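Local coordinates for lipase aflb (Neosartorya fumigata, PDB 6IDY), which probably hydrolyses the ester bonds of lipids, as a fungal lipase with an alpha/beta-hydrolase core that also carries a bound calcium ion, at residues 383-386 against 387-390. Residues are numbered along the deposited sequence; the frame is centred on the assembly and turned at random.
Sequences PGDP and SRLD
Asp385 meets both Ser387 and Arg388, using its carboxylate for the first and its methylene for the second. With CG anti to the backbone N (chi1 -169°), OD1 accepts two hydrogen bonds from one residue: Ser387 OG donates to Asp385 OD1 at 2.8 Å, and Ser387 N reaches Asp385 OD1 at 3.1 Å. Both donors approach from the same face of the carboxylate, well above its plane. A side-chain oxygen gripping the backbone N-H two residues on defines an Asx turn, which here opens the short 3-10 segment 386-388. The turn's own bonds follow: Arg388 N to Asp385 O (3.1 Å) and Leu389 N to Pro386 O (3.2 Å), while a water bridges Pro386 O and Leu389 O. The loop, between helices 368-379 and 391-396, follows directly on the calcium ligand Gly382 and packs near strand 341-345, outermost in the alpha/beta-hydrolase sheet, with Pro383 on Ser342 and Pro386 on Asn344; Pro386 and Leu389 pack on Leu373 of the former helix. Arg388 folds back along the loop, its chain bent at chi3, and Asp385 CB sits 3.5 Å above one face of its guanidinium, over the centre. Carboxylate and guanidinium planes stand 71° apart; Asp385 OD2, 4.1 Å from Arg388 NH1, lies well out of the guanidinium plane with no N-H pointing at it, so any attraction is probably one of charge alone. Arg388 NH2 instead forms a salt bridge with Asp376, whose OD2 also accepts Asp385 N, and adds a weak, bent bond to Pro383 O (3.1 Å, 126°); a water donates to Pro383 O and accepts from Arg388 NH2, bridging the two.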
loop_
_atom_site.group_PDB
_atom_site.type_symbol
_atom_site.label_atom_id
_atom_site.label_comp_id
_atom_site.label_asym_id
_atom_site.label_seq_id
_atom_site.Cartn_x
_atom_site.Cartn_y
_atom_site.Cartn_z
ATOM N N PRO A 383 -6.297 -10.776 -15.754
ATOM C CA PRO A 383 -6.346 -9.472 -15.064
ATOM C C PRO A 383 -7.527 -8.577 -15.452
ATOM O O PRO A 383 -8.339 -8.935 -16.310
ATOM C CB PRO A 383 -5.015 -8.831 -15.480
ATOM C CG PRO A 383 -4.786 -9.358 -16.869
ATOM C CD PRO A 383 -5.297 -10.774 -16.848
ATOM N N GLY A 384 -7.594 -7.404 -14.826
ATOM C CA GLY A 384 -8.582 -6.375 -15.132
ATOM C C GLY A 384 -8.337 -5.864 -16.535
ATOM O O GLY A 384 -7.186 -5.762 -16.952
ATOM N N ASP A 385 -9.402 -5.618 -17.296
ATOM C CA ASP A 385 -9.305 -5.185 -18.682
ATOM C C ASP A 385 -10.124 -3.910 -18.899
ATOM O O ASP A 385 -11.356 -3.973 -18.814
ATOM C CB ASP A 385 -9.782 -6.315 -19.619
ATOM C CG ASP A 385 -9.495 -6.129 -21.104
ATOM O OD1 ASP A 385 -9.216 -4.985 -21.523
ATOM O OD2 ASP A 385 -9.554 -7.126 -21.843
ATOM N N PRO A 386 -9.473 -2.754 -19.210
ATOM C CA PRO A 386 -10.245 -1.514 -19.420
ATOM C C PRO A 386 -11.206 -1.554 -20.613
ATOM O O PRO A 386 -12.189 -0.800 -20.625
ATOM C CB PRO A 386 -9.173 -0.430 -19.574
ATOM C CG PRO A 386 -7.933 -1.147 -19.933
ATOM C CD PRO A 386 -8.017 -2.518 -19.332
ATOM N N SER A 387 -10.954 -2.455 -21.593
ATOM C CA SER A 387 -11.811 -2.609 -22.775
ATOM C C SER A 387 -13.178 -3.233 -22.433
ATOM O O SER A 387 -14.107 -3.123 -23.234
ATOM C CB SER A 387 -11.099 -3.397 -23.872
ATOM O OG SER A 387 -11.050 -4.783 -23.583
ATOM N N ARG A 388 -13.304 -3.868 -21.242
ATOM C CA ARG A 388 -14.556 -4.476 -20.766
ATOM C C ARG A 388 -15.363 -3.490 -19.932
ATOM O O ARG A 388 -16.477 -3.802 -19.512
ATOM C CB ARG A 388 -14.275 -5.731 -19.931
ATOM C CG ARG A 388 -13.884 -6.966 -20.734
ATOM C CD ARG A 388 -13.995 -8.225 -19.888
ATOM N NE ARG A 388 -13.063 -8.219 -18.754
ATOM C CZ ARG A 388 -11.976 -8.979 -18.662
ATOM N NH1 ARG A 388 -11.668 -9.830 -19.632
ATOM N NH2 ARG A 388 -11.195 -8.903 -17.596
ATOM N N LEU A 389 -14.805 -2.302 -19.681
ATOM C CA LEU A 389 -15.464 -1.280 -18.871
ATOM C C LEU A 389 -16.140 -0.210 -19.714
ATOM O O LEU A 389 -15.693 0.084 -20.823
ATOM C CB LEU A 389 -14.451 -0.606 -17.915
ATOM C CG LEU A 389 -13.683 -1.488 -16.920
ATOM C CD1 LEU A 389 -12.627 -0.672 -16.191
ATOM C CD2 LEU A 389 -14.618 -2.145 -15.911
ATOM N N ASP A 390 -17.192 0.411 -19.155
ATOM C CA ASP A 390 -17.859 1.545 -19.781
ATOM C C ASP A 390 -17.014 2.738 -19.319
ATOM O O ASP A 390 -17.266 3.300 -18.250
ATOM C CB ASP A 390 -19.318 1.652 -19.289
ATOM C CG ASP A 390 -20.167 2.729 -19.952
ATOM O OD1 ASP A 390 -19.594 3.611 -20.638
ATOM O OD2 ASP A 390 -21.404 2.694 -19.783
HETATM O O HOH W 1 -8.963 -10.793 -18.152
HETATM O O HOH W 2 -13.747 0.403 -22.819
#